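Side-chain contacts in YghZ aldo-keto reductase (Escherichia coli, PDB 3N6Q), which probably reduces aldehydes and ketones with a nicotinamide cofactor, as a TIM-barrel member of the aldo-keto reductase family: residues 34-39 with 47-52; 40-45 with 78-83; 275-280 with 322-327; 284-289 with 309-314. One frame throughout, in Å; residues are numbered along the deposited sequence.

Contact 1 (34-39 with 47-52); sequences HNFGHV and AILRKA
A small buried apolar contact joins F36, in the loop that follows strand 24-31, to I48 and L49 on helix 42-54, the helix into which that loop runs. No hydrogen bond crosses it; one aromatic ring does the work. F36 carries CG anti to its own carbonyl carbon (chi1 -66°), which sends the far end of the ring, CE1 and CZ, in between two aliphatic side chains. CZ meets the I48 methyl CG2 at 3.8 Å, and this methyl lies at the ring edge, close to the ring plane. L49 comes at the ring obliquely: its CD2 is 3.8 Å from F36 CE1, with L49 CG scarcely farther off. I48 can offer CG2 because this branch stands anti to its backbone N, while CG1 runs beside that N. At another part of the rim, H34 O sits in the ring plane, 3.2 Å from F36 CD2. An alanine at F36 would remove the ring and is likely to open a gap facing I48 CG2 and L49 CD2, with the loop then less firmly seated on the helix. The surroundings complete a core: helix 72-84 touches F36 through A73 and L49 through F77, I48 packs on L308, and L49 reaches F60 of strand 59-61. F36 O also accepts a hydrogen bond from N76 ND2. The loop leaves the C-terminal end of strand 24-31 and leads into helix 42-54: a beta-alpha loop of the TIM barrel, here packed against its own helix.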
loop_
_atom_site.group_PDB
_atom_site.type_symbol
_atom_site.label_atom_id
_atom_site.label_comp_id
_atom_site.label_asym_id
_atom_site.label_seq_id
_atom_site.Cartn_x
_atom_site.Cartn_y
_atom_site.Cartn_z
ATOM N N HIS B 34 -3.095 23.641 26.047
ATOM C CA HIS B 34 -4.133 23.942 27.026
ATOM C C HIS B 34 -5.332 24.618 26.403
ATOM O O HIS B 34 -5.288 25.011 25.227
ATOM C CB HIS B 34 -3.552 24.862 28.134
ATOM C CG HIS B 34 -2.389 24.258 28.857
ATOM N ND1 HIS B 34 -1.117 24.795 28.791
ATOM C CD2 HIS B 34 -2.293 23.141 29.621
ATOM C CE1 HIS B 34 -0.306 24.074 29.553
ATOM N NE2 HIS B 34 -0.966 23.009 29.976
ATOM N N ASN B 35 -6.413 24.715 27.190
ATOM C CA ASN B 35 -7.612 25.513 26.856
ATOM C C ASN B 35 -8.650 24.750 26.059
ATOM O O ASN B 35 -9.680 25.333 25.711
ATOM C CB ASN B 35 -7.295 26.889 26.167
ATOM C CG ASN B 35 -6.249 27.687 26.939
ATOM O OD1 ASN B 35 -5.118 27.875 26.454
ATOM N ND2 ASN B 35 -6.507 27.878 28.191
ATOM N N PHE B 36 -8.322 23.505 25.648
ATOM C CA PHE B 36 -9.198 22.682 24.805
ATOM C C PHE B 36 -9.598 21.350 25.405
ATOM O O PHE B 36 -9.971 20.447 24.679
ATOM C CB PHE B 36 -8.575 22.451 23.400
ATOM C CG PHE B 36 -8.462 23.757 22.591
ATOM C CD1 PHE B 36 -9.471 24.101 21.751
ATOM C CD2 PHE B 36 -7.477 24.716 22.897
ATOM C CE1 PHE B 36 -9.475 25.338 21.011
ATOM C CE2 PHE B 36 -7.460 25.988 22.224
ATOM C CZ PHE B 36 -8.429 26.282 21.261
ATOM N N GLY B 37 -9.515 21.246 26.720
ATOM C CA GLY B 37 -9.864 20.007 27.424
ATOM C C GLY B 37 -11.337 19.965 27.766
ATOM O O GLY B 37 -12.080 20.914 27.473
ATOM N N HIS B 38 -11.782 18.842 28.352
ATOM C CA HIS B 38 -13.179 18.798 28.839
ATOM C C HIS B 38 -13.358 19.737 30.012
ATOM O O HIS B 38 -14.499 19.994 30.431
ATOM C CB HIS B 38 -13.544 17.368 29.271
ATOM C CG HIS B 38 -13.713 16.442 28.117
ATOM N ND1 HIS B 38 -14.262 16.834 26.916
ATOM C CD2 HIS B 38 -13.428 15.122 27.998
ATOM C CE1 HIS B 38 -14.276 15.797 26.091
ATOM N NE2 HIS B 38 -13.842 14.731 26.753
ATOM N N VAL B 39 -12.253 20.198 30.596
ATOM C CA VAL B 39 -12.389 21.228 31.640
ATOM C C VAL B 39 -12.633 22.660 31.170
ATOM O O VAL B 39 -12.823 23.565 32.010
ATOM C CB VAL B 39 -11.196 21.252 32.608
ATOM C CG1 VAL B 39 -11.004 19.899 33.226
ATOM C CG2 VAL B 39 -9.905 21.701 31.874
ATOM N N ALA B 47 -14.582 30.099 19.929
ATOM C CA ALA B 47 -14.230 31.514 19.648
ATOM C C ALA B 47 -12.745 31.635 19.271
ATOM O O ALA B 47 -12.386 32.395 18.304
ATOM C CB ALA B 47 -14.531 32.362 20.841
ATOM N N ILE B 48 -11.901 30.914 20.022
ATOM C CA ILE B 48 -10.473 30.794 19.704
ATOM C C ILE B 48 -10.194 30.252 18.299
ATOM O O ILE B 48 -9.400 30.860 17.535
ATOM C CB ILE B 48 -9.645 30.066 20.796
ATOM C CG1 ILE B 48 -9.807 30.725 22.200
ATOM C CG2 ILE B 48 -8.157 29.972 20.309
ATOM C CD1 ILE B 48 -9.507 29.830 23.415
ATOM N N LEU B 49 -10.768 29.095 17.907
ATOM C CA LEU B 49 -10.487 28.565 16.564
ATOM C C LEU B 49 -10.947 29.484 15.474
ATOM O O LEU B 49 -10.318 29.576 14.368
ATOM C CB LEU B 49 -11.124 27.158 16.349
ATOM C CG LEU B 49 -10.643 26.108 17.378
ATOM C CD1 LEU B 49 -11.304 24.723 17.092
ATOM C CD2 LEU B 49 -9.112 25.900 17.270
ATOM N N ARG B 50 -12.145 30.047 15.673
ATOM C CA ARG B 50 -12.695 30.878 14.612
ATOM C C ARG B 50 -11.848 32.131 14.415
ATOM O O ARG B 50 -11.619 32.549 13.303
ATOM C CB ARG B 50 -14.122 31.338 14.957
ATOM C CG ARG B 50 -15.146 30.194 14.837
ATOM C CD ARG B 50 -16.547 30.782 15.112
ATOM N NE ARG B 50 -17.621 29.811 14.854
ATOM C CZ ARG B 50 -18.918 30.132 14.829
ATOM N NH1 ARG B 50 -19.296 31.392 15.070
ATOM N NH2 ARG B 50 -19.843 29.184 14.618
ATOM N N LYS B 51 -11.446 32.715 15.518
ATOM C CA LYS B 51 -10.581 33.889 15.453
ATOM C C LYS B 51 -9.245 33.546 14.810
ATOM O O LYS B 51 -8.795 34.272 13.875
ATOM C CB LYS B 51 -10.392 34.509 16.848
ATOM C CG LYS B 51 -9.368 35.697 16.912
ATOM C CD LYS B 51 -9.888 36.876 16.043
ATOM C CE LYS B 51 -11.150 37.463 16.656
ATOM N NZ LYS B 51 -11.569 38.754 16.010
ATOM N N ALA B 52 -8.628 32.426 15.249
ATOM C CA ALA B 52 -7.380 31.980 14.627
ATOM C C ALA B 52 -7.486 31.936 13.114
ATOM O O ALA B 52 -6.676 32.545 12.388
ATOM C CB ALA B 52 -6.954 30.596 15.180
#

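Contact 2 (40-45 with 78-83); sequences NALESQ and GRLLRE. With MG (magnesium ion), chain J.
L42 and L80 form the apolar centre of the contact, the two side chains running antiparallel alongside each other. L42 has CG anti to its backbone N (chi1 -171°), and both its methyls then lie against L80: CD1 is 3.8 Å from L80 CD1, and L42 CD2 equally near L80 CD2. Q45 adds its CB, 3.8 Å from L80 CD1, where the two side chains meet at about a right angle. A methyl also covers the arginine: L42 CD2 rests over the centre of one face of the R79 guanidinium, 4.1 Å from R79 CZ. Among polar groups, Q45 NE2 donates to N40 O at 3.1 Å, from above the carbonyl plane, tying the helix start to the loop before it. Q45 OE1 is buried with no polar partner in the model. Charged groups lie on the exposed side: R46 forms salt bridges with E43 and E83, like charges it probably helps to offset. E83 OE2 also binds a magnesium ion, modelled at 1.8 Å, short enough to leave the details of that site doubtful. Helices 42-54 and 72-84, with strand 59-61 between them in sequence, pack here as successive helices in the outer layer of a TIM barrel.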
loop_
_atom_site.group_PDB
_atom_site.type_symbol
_atom_site.label_atom_id
_atom_site.label_comp_id
_atom_site.label_asym_id
_atom_site.label_seq_id
_atom_site.Cartn_x
_atom_site.Cartn_y
_atom_site.Cartn_z
ATOM N N ASN B 40 -12.644 22.860 29.863
ATOM C CA ASN B 40 -12.825 24.158 29.261
ATOM C C ASN B 40 -14.133 24.133 28.502
ATOM O O ASN B 40 -14.359 23.254 27.649
ATOM C CB ASN B 40 -11.682 24.454 28.272
ATOM C CG ASN B 40 -10.296 24.384 28.940
ATOM O OD1 ASN B 40 -9.542 23.406 28.767
ATOM N ND2 ASN B 40 -9.997 25.373 29.790
ATOM N N ALA B 41 -14.961 25.157 28.690
ATOM C CA ALA B 41 -16.223 25.231 27.911
ATOM C C ALA B 41 -15.996 25.236 26.407
ATOM O O ALA B 41 -15.072 25.905 25.925
ATOM C CB ALA B 41 -17.048 26.499 28.320
ATOM N N LEU B 42 -16.851 24.555 25.624
ATOM C CA LEU B 42 -16.604 24.497 24.199
ATOM C C LEU B 42 -16.869 25.850 23.509
ATOM O O LEU B 42 -16.260 26.165 22.467
ATOM C CB LEU B 42 -17.417 23.364 23.541
ATOM C CG LEU B 42 -17.073 23.079 22.099
ATOM C CD1 LEU B 42 -15.809 22.199 22.093
ATOM C CD2 LEU B 42 -18.226 22.311 21.436
ATOM N N GLU B 43 -17.741 26.677 24.088
ATOM C CA GLU B 43 -17.942 28.003 23.474
ATOM C C GLU B 43 -16.670 28.836 23.460
ATOM O O GLU B 43 -16.433 29.554 22.485
ATOM C CB GLU B 43 -19.078 28.809 24.128
ATOM C CG GLU B 43 -20.468 28.331 23.626
ATOM C CD GLU B 43 -20.578 28.233 22.083
ATOM O OE1 GLU B 43 -20.372 29.236 21.386
ATOM O OE2 GLU B 43 -20.913 27.150 21.554
ATOM N N SER B 44 -15.872 28.736 24.524
ATOM C CA SER B 44 -14.569 29.438 24.584
ATOM C C SER B 44 -13.622 28.911 23.540
ATOM O O SER B 44 -12.929 29.680 22.860
ATOM C CB SER B 44 -13.926 29.245 25.955
ATOM O OG SER B 44 -14.787 29.765 26.963
ATOM N N GLN B 45 -13.532 27.581 23.447
ATOM C CA GLN B 45 -12.746 26.947 22.374
ATOM C C GLN B 45 -13.179 27.403 20.970
ATOM O O GLN B 45 -12.361 27.645 20.082
ATOM C CB GLN B 45 -12.843 25.414 22.522
ATOM C CG GLN B 45 -12.471 24.867 23.889
ATOM C CD GLN B 45 -12.569 23.343 23.874
ATOM O OE1 GLN B 45 -12.356 22.723 22.826
ATOM N NE2 GLN B 45 -12.901 22.747 24.997
ATOM N N GLY B 78 -12.117 17.863 17.068
ATOM C CA GLY B 78 -12.906 17.154 16.034
ATOM C C GLY B 78 -14.364 17.637 15.955
ATOM O O GLY B 78 -14.932 17.734 14.880
ATOM N N ARG B 79 -14.958 17.908 17.085
ATOM C CA ARG B 79 -16.369 18.371 17.096
ATOM C C ARG B 79 -16.472 19.726 16.416
ATOM O O ARG B 79 -17.411 20.001 15.634
ATOM C CB ARG B 79 -16.798 18.550 18.532
ATOM C CG ARG B 79 -16.951 17.243 19.308
ATOM C CD ARG B 79 -17.541 17.529 20.697
ATOM N NE ARG B 79 -18.945 17.981 20.609
ATOM C CZ ARG B 79 -19.667 18.428 21.642
ATOM N NH1 ARG B 79 -19.146 18.479 22.871
ATOM N NH2 ARG B 79 -20.925 18.822 21.449
ATOM N N LEU B 80 -15.551 20.617 16.786
ATOM C CA LEU B 80 -15.577 21.981 16.217
ATOM C C LEU B 80 -15.259 21.976 14.750
ATOM O O LEU B 80 -15.852 22.787 13.982
ATOM C CB LEU B 80 -14.679 22.948 17.004
ATOM C CG LEU B 80 -15.162 23.154 18.435
ATOM C CD1 LEU B 80 -14.075 23.936 19.202
ATOM C CD2 LEU B 80 -16.483 23.948 18.431
ATOM N N LEU B 81 -14.386 21.045 14.304
ATOM C CA LEU B 81 -14.091 20.900 12.875
ATOM C C LEU B 81 -15.360 20.533 12.123
ATOM O O LEU B 81 -15.639 21.084 11.041
ATOM C CB LEU B 81 -13.064 19.809 12.604
ATOM C CG LEU B 81 -11.553 19.903 12.712
ATOM C CD1 LEU B 81 -10.990 18.678 11.877
ATOM C CD2 LEU B 81 -11.080 21.277 12.135
ATOM N N ARG B 82 -16.102 19.563 12.668
ATOM C CA ARG B 82 -17.348 19.132 12.034
ATOM C C ARG B 82 -18.388 20.246 12.052
ATOM O O ARG B 82 -19.115 20.425 11.077
ATOM C CB ARG B 82 -17.908 17.841 12.673
ATOM C CG ARG B 82 -17.156 16.591 12.238
ATOM C CD ARG B 82 -17.679 15.279 12.899
ATOM N NE ARG B 82 -17.809 15.369 14.354
ATOM C CZ ARG B 82 -16.952 14.831 15.217
ATOM N NH1 ARG B 82 -15.909 14.135 14.801
ATOM N NH2 ARG B 82 -17.159 14.962 16.501
ATOM N N GLU B 83 -18.488 20.988 13.152
ATOM C CA GLU B 83 -19.532 22.021 13.285
ATOM C C GLU B 83 -19.226 23.259 12.428
ATOM O O GLU B 83 -20.099 23.742 11.676
ATOM C CB GLU B 83 -19.769 22.440 14.746
ATOM C CG GLU B 83 -20.653 21.450 15.585
ATOM C CD GLU B 83 -21.055 21.997 16.943
ATOM O OE1 GLU B 83 -20.662 23.139 17.237
ATOM O OE2 GLU B 83 -21.863 21.339 17.695
HETATM MG MG MG J . -22.799 21.944 19.148
#

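Contact 3 (275-280 with 322-327); sequences QQRGQS and TKELAQ
R277 stands just past the end of helix 261-276, where G278, with a positive phi of 73°, completes a Schellman motif; the CA of R277 lies 10.1 Å from the CA of E324 on helix 322-334. Long side chains span this distance. R277 NH1 donates to E324 OE2 through a fairly straight hydrogen bond of 3.0 Å, part of a salt bridge; the oxygen lies in the guanidinium plane and is met on its syn side, though well out of the carboxylate plane. The two flat groups are turned 41° apart. A bend at chi3 (53°) brings the guanidinium round beside Q279, whose OE1 takes the NE hydrogen at 2.8 Å and a weak second bond from NH2. NH1 also donates to T319 O, F320 makes a cation-pi contact with R277, and E324 OE1 is held by S321 N. A leucine at R277 would probably leave the E324 carboxylate without its counter-charge and Q279 OE1 and T319 O without these donors. With several edges of the guanidinium engaged and the carboxylate also bound through its other oxygen, this partly exposed ion pair is oriented by neutral partners as well as by charge, fastening two helix ends.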
loop_
_atom_site.group_PDB
_atom_site.type_symbol
_atom_site.label_atom_id
_atom_site.label_comp_id
_atom_site.label_asym_id
_atom_site.label_seq_id
_atom_site.Cartn_x
_atom_site.Cartn_y
_atom_site.Cartn_z
ATOM N N GLN B 275 8.704 48.258 24.937
ATOM C CA GLN B 275 7.877 49.474 24.842
ATOM C C GLN B 275 8.491 50.515 23.934
ATOM O O GLN B 275 7.765 51.234 23.231
ATOM C CB GLN B 275 7.651 50.098 26.225
ATOM C CG GLN B 275 6.651 49.331 27.053
ATOM C CD GLN B 275 6.622 49.770 28.511
ATOM O OE1 GLN B 275 7.505 50.509 28.993
ATOM N NE2 GLN B 275 5.625 49.263 29.243
ATOM N N GLN B 276 9.822 50.590 23.945
ATOM C CA GLN B 276 10.582 51.522 23.089
ATOM C C GLN B 276 10.391 51.151 21.623
ATOM O O GLN B 276 10.481 52.001 20.746
ATOM C CB GLN B 276 12.072 51.440 23.395
ATOM C CG GLN B 276 12.484 51.897 24.796
ATOM C CD GLN B 276 12.234 53.375 25.020
ATOM O OE1 GLN B 276 12.291 54.179 24.069
ATOM N NE2 GLN B 276 11.919 53.742 26.274
ATOM N N ARG B 277 10.150 49.874 21.348
ATOM C CA ARG B 277 9.917 49.423 19.980
ATOM C C ARG B 277 8.436 49.581 19.651
ATOM O O ARG B 277 8.014 49.249 18.551
ATOM C CB ARG B 277 10.330 47.940 19.821
ATOM C CG ARG B 277 11.849 47.681 20.071
ATOM C CD ARG B 277 12.054 46.155 20.283
ATOM N NE ARG B 277 11.464 45.389 19.180
ATOM C CZ ARG B 277 12.013 45.234 17.970
ATOM N NH1 ARG B 277 13.145 45.859 17.636
ATOM N NH2 ARG B 277 11.383 44.514 17.056
ATOM N N GLY B 278 7.627 50.054 20.599
ATOM C CA GLY B 278 6.163 50.123 20.377
ATOM C C GLY B 278 5.458 48.745 20.413
ATOM O O GLY B 278 4.397 48.562 19.792
ATOM N N GLN B 279 6.027 47.844 21.213
ATOM C CA GLN B 279 5.559 46.431 21.345
ATOM C C GLN B 279 5.265 46.131 22.779
ATOM O O GLN B 279 5.902 46.698 23.689
ATOM C CB GLN B 279 6.639 45.449 20.880
ATOM C CG GLN B 279 7.013 45.603 19.391
ATOM C CD GLN B 279 7.787 44.410 18.851
ATOM O OE1 GLN B 279 8.970 44.187 19.176
ATOM N NE2 GLN B 279 7.137 43.664 17.979
ATOM N N SER B 280 4.349 45.166 23.010
ATOM C CA SER B 280 4.272 44.535 24.314
ATOM C C SER B 280 5.466 43.607 24.459
ATOM O O SER B 280 6.084 43.199 23.490
ATOM C CB SER B 280 2.998 43.666 24.456
ATOM O OG SER B 280 3.003 42.659 23.451
ATOM N N THR B 322 21.699 45.293 15.656
ATOM C CA THR B 322 22.737 44.603 16.367
ATOM C C THR B 322 22.868 45.064 17.815
ATOM O O THR B 322 23.016 44.236 18.730
ATOM C CB THR B 322 24.071 44.785 15.617
ATOM O OG1 THR B 322 23.979 44.068 14.378
ATOM C CG2 THR B 322 25.164 44.264 16.418
ATOM N N LYS B 323 22.753 46.371 18.048
ATOM C CA LYS B 323 22.845 46.901 19.395
ATOM C C LYS B 323 21.703 46.334 20.296
ATOM O O LYS B 323 21.924 46.055 21.472
ATOM C CB LYS B 323 22.689 48.425 19.332
ATOM C CG LYS B 323 22.841 49.138 20.672
ATOM C CD LYS B 323 22.770 50.670 20.466
ATOM C CE LYS B 323 23.100 51.411 21.755
ATOM N NZ LYS B 323 22.866 52.856 21.531
ATOM N N GLU B 324 20.485 46.316 19.755
ATOM C CA GLU B 324 19.306 45.816 20.477
ATOM C C GLU B 324 19.497 44.355 20.813
ATOM O O GLU B 324 19.237 43.931 21.947
ATOM C CB GLU B 324 18.051 45.911 19.589
ATOM C CG GLU B 324 17.344 47.208 19.632
ATOM C CD GLU B 324 16.087 47.193 18.738
ATOM O OE1 GLU B 324 16.205 46.870 17.550
ATOM O OE2 GLU B 324 15.006 47.533 19.237
ATOM N N LEU B 325 19.934 43.562 19.843
ATOM C CA LEU B 325 20.162 42.137 20.110
ATOM C C LEU B 325 21.173 41.874 21.251
ATOM O O LEU B 325 20.968 40.979 22.100
ATOM C CB LEU B 325 20.547 41.384 18.824
ATOM C CG LEU B 325 19.438 41.338 17.759
ATOM C CD1 LEU B 325 20.026 40.643 16.511
ATOM C CD2 LEU B 325 18.196 40.486 18.383
ATOM N N ALA B 326 22.273 42.652 21.254
ATOM C CA ALA B 326 23.299 42.527 22.236
ATOM C C ALA B 326 22.763 42.986 23.590
ATOM O O ALA B 326 23.051 42.373 24.621
ATOM C CB ALA B 326 24.537 43.408 21.832
ATOM N N GLN B 327 21.932 44.012 23.592
ATOM C CA GLN B 327 21.337 44.563 24.817
ATOM C C GLN B 327 20.336 43.540 25.444
ATOM O O GLN B 327 20.274 43.341 26.671
ATOM C CB GLN B 327 20.619 45.883 24.496
ATOM C CG GLN B 327 21.524 47.142 24.368
ATOM C CD GLN B 327 20.807 48.425 23.910
ATOM O OE1 GLN B 327 19.842 48.394 23.125
ATOM N NE2 GLN B 327 21.331 49.571 24.354
#

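Contact 4 (284-289 with 309-314); sequences MALSWL and EENVQA
L286 and S287, neighbours on helix 281-289, meet N311 of helix 305-312 and A314 of the 3-10 segment 313-314. The methyl CD1 of L286 lies on the root of the asparagine, 3.7 Å from N311 CB, and the two side chains cross obliquely. Nearer its backbone, L286 CB packs against A314 CB at 3.9 Å. The chains come close here: the CA atoms of S287 and A314 are 5.3 Å apart, a spacing the small alanine and serine permit. S287 OG lies 2.9 Å from A314 O, but Q283 O and N317 O also compete for its one proton, so this bond is not settled. In the TIM barrel these helices flank strand 297-300 in sequence and cover it from outside; L286 touches V298 and I300, and N311 also touches I300. Farther out, polar bonds set the groups in place. Q279 NE2 donates to S287 OG, so this buried hydroxyl has a donor as well as candidate acceptors. N311 ND2 binds E310 OE1 at 3.0 Å, arriving from above the carboxylate plane, while N311 OD1 takes Q307 NE2; with both ends of its amide engaged, the asparagine is probably restrained from flipping. The other carboxylate oxygen, E310 OE2, bonds to S280 OG, and Q283 NE2 reaches E310 O.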
loop_
_atom_site.group_PDB
_atom_site.type_symbol
_atom_site.label_atom_id
_atom_site.label_comp_id
_atom_site.label_asym_id
_atom_site.label_seq_id
_atom_site.Cartn_x
_atom_site.Cartn_y
_atom_site.Cartn_z
ATOM N N MET B 284 7.363 41.515 21.393
ATOM C CA MET B 284 8.846 41.536 21.154
ATOM C C MET B 284 9.438 40.090 21.184
ATOM O O MET B 284 10.331 39.750 20.414
ATOM C CB MET B 284 9.611 42.378 22.166
ATOM C CG MET B 284 11.163 42.430 21.723
ATOM S SD MET B 284 12.006 43.581 22.873
ATOM C CE MET B 284 12.192 42.536 24.353
ATOM N N ALA B 285 8.998 39.294 22.157
ATOM C CA ALA B 285 9.440 37.888 22.280
ATOM C C ALA B 285 9.163 37.055 20.991
ATOM O O ALA B 285 10.031 36.299 20.518
ATOM C CB ALA B 285 8.753 37.219 23.570
ATOM N N LEU B 286 7.966 37.224 20.397
ATOM C CA LEU B 286 7.617 36.594 19.156
ATOM C C LEU B 286 8.382 37.167 17.953
ATOM O O LEU B 286 8.841 36.419 17.091
ATOM C CB LEU B 286 6.118 36.683 18.895
ATOM C CG LEU B 286 5.269 36.028 19.992
ATOM C CD1 LEU B 286 3.734 36.292 19.663
ATOM C CD2 LEU B 286 5.632 34.528 20.131
ATOM N N SER B 287 8.539 38.487 17.914
ATOM C CA SER B 287 9.271 39.103 16.794
ATOM C C SER B 287 10.710 38.607 16.796
ATOM O O SER B 287 11.291 38.353 15.767
ATOM C CB SER B 287 9.252 40.638 16.967
ATOM O OG SER B 287 7.928 41.135 16.755
ATOM N N TRP B 288 11.270 38.472 17.985
ATOM C CA TRP B 288 12.641 38.000 18.121
ATOM C C TRP B 288 12.871 36.629 17.532
ATOM O O TRP B 288 13.840 36.388 16.845
ATOM C CB TRP B 288 13.073 38.063 19.579
ATOM C CG TRP B 288 14.532 37.725 19.776
ATOM C CD1 TRP B 288 15.601 38.619 19.901
ATOM C CD2 TRP B 288 15.077 36.408 19.966
ATOM N NE1 TRP B 288 16.790 37.890 20.110
ATOM C CE2 TRP B 288 16.490 36.543 20.120
ATOM C CE3 TRP B 288 14.514 35.118 19.973
ATOM C CZ2 TRP B 288 17.321 35.440 20.350
ATOM C CZ3 TRP B 288 15.344 34.022 20.157
ATOM C CH2 TRP B 288 16.746 34.184 20.334
ATOM N N LEU B 289 11.942 35.702 17.783
ATOM C CA LEU B 289 12.041 34.398 17.132
ATOM C C LEU B 289 11.934 34.508 15.628
ATOM O O LEU B 289 12.618 33.782 14.901
ATOM C CB LEU B 289 10.925 33.462 17.707
ATOM C CG LEU B 289 11.226 33.009 19.148
ATOM C CD1 LEU B 289 9.929 32.428 19.836
ATOM C CD2 LEU B 289 12.319 31.870 19.101
ATOM N N GLU B 309 -5.307 38.298 18.454
ATOM C CA GLU B 309 -5.253 39.603 17.794
ATOM C C GLU B 309 -3.964 40.347 18.223
ATOM O O GLU B 309 -3.274 40.906 17.409
ATOM C CB GLU B 309 -6.520 40.416 18.097
ATOM C CG GLU B 309 -7.809 39.663 17.714
ATOM C CD GLU B 309 -9.130 40.447 17.982
ATOM O OE1 GLU B 309 -9.876 40.676 17.002
ATOM O OE2 GLU B 309 -9.440 40.814 19.151
ATOM N N GLU B 310 -3.615 40.299 19.498
ATOM C CA GLU B 310 -2.472 41.046 19.998
ATOM C C GLU B 310 -1.188 40.401 19.491
ATOM O O GLU B 310 -0.254 41.071 19.005
ATOM C CB GLU B 310 -2.497 41.039 21.523
ATOM C CG GLU B 310 -1.614 42.096 22.210
ATOM C CD GLU B 310 -0.168 41.618 22.508
ATOM O OE1 GLU B 310 0.354 40.709 21.805
ATOM O OE2 GLU B 310 0.452 42.171 23.450
ATOM N N ASN B 311 -1.141 39.077 19.532
ATOM C CA ASN B 311 0.159 38.386 19.169
ATOM C C ASN B 311 0.556 38.514 17.679
ATOM O O ASN B 311 1.742 38.669 17.314
ATOM C CB ASN B 311 0.065 36.914 19.566
ATOM C CG ASN B 311 0.228 36.678 21.067
ATOM O OD1 ASN B 311 -0.024 35.564 21.528
ATOM N ND2 ASN B 311 0.531 37.718 21.842
ATOM N N VAL B 312 -0.426 38.498 16.796
ATOM C CA VAL B 312 -0.135 38.484 15.366
ATOM C C VAL B 312 0.456 39.827 14.949
ATOM O O VAL B 312 1.088 39.918 13.895
ATOM C CB VAL B 312 -1.349 38.203 14.462
ATOM C CG1 VAL B 312 -1.846 36.706 14.604
ATOM C CG2 VAL B 312 -2.476 39.222 14.693
ATOM N N GLN B 313 0.216 40.852 15.753
ATOM C CA GLN B 313 0.810 42.187 15.494
ATOM C C GLN B 313 2.307 42.238 15.711
ATOM O O GLN B 313 2.982 43.209 15.291
ATOM C CB GLN B 313 0.127 43.267 16.341
ATOM C CG GLN B 313 -1.315 43.512 15.879
ATOM C CD GLN B 313 -1.928 44.639 16.666
ATOM O OE1 GLN B 313 -1.420 45.770 16.638
ATOM N NE2 GLN B 313 -2.932 44.322 17.483
ATOM N N ALA B 314 2.857 41.160 16.260
ATOM C CA ALA B 314 4.348 41.022 16.264
ATOM C C ALA B 314 4.899 41.141 14.830
ATOM O O ALA B 314 6.050 41.619 14.610
ATOM C CB ALA B 314 4.778 39.699 16.912
#

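In the fold
From the N terminus, contact 1 closes the short loop between strand 24-31 and helix 42-54. Contact 2 crosses it, since 40-45 lies between the two segments of contact 1, and extends the same helix's packing to helix 72-84; F36 CD1 and Q45 OE1 touch where the two meet. Much later, contact 3 closes the loop from helix 261-276 to helix 322-334, and contact 4 is nested within it, joining the helices that precede and follow strand 297-300. Q279 and S280 link these two. Strand 297-300 pairs with strand 24-31, closing the barrel, and the salt bridge K51-E309 ties contact 1 to contact 4 across that seam.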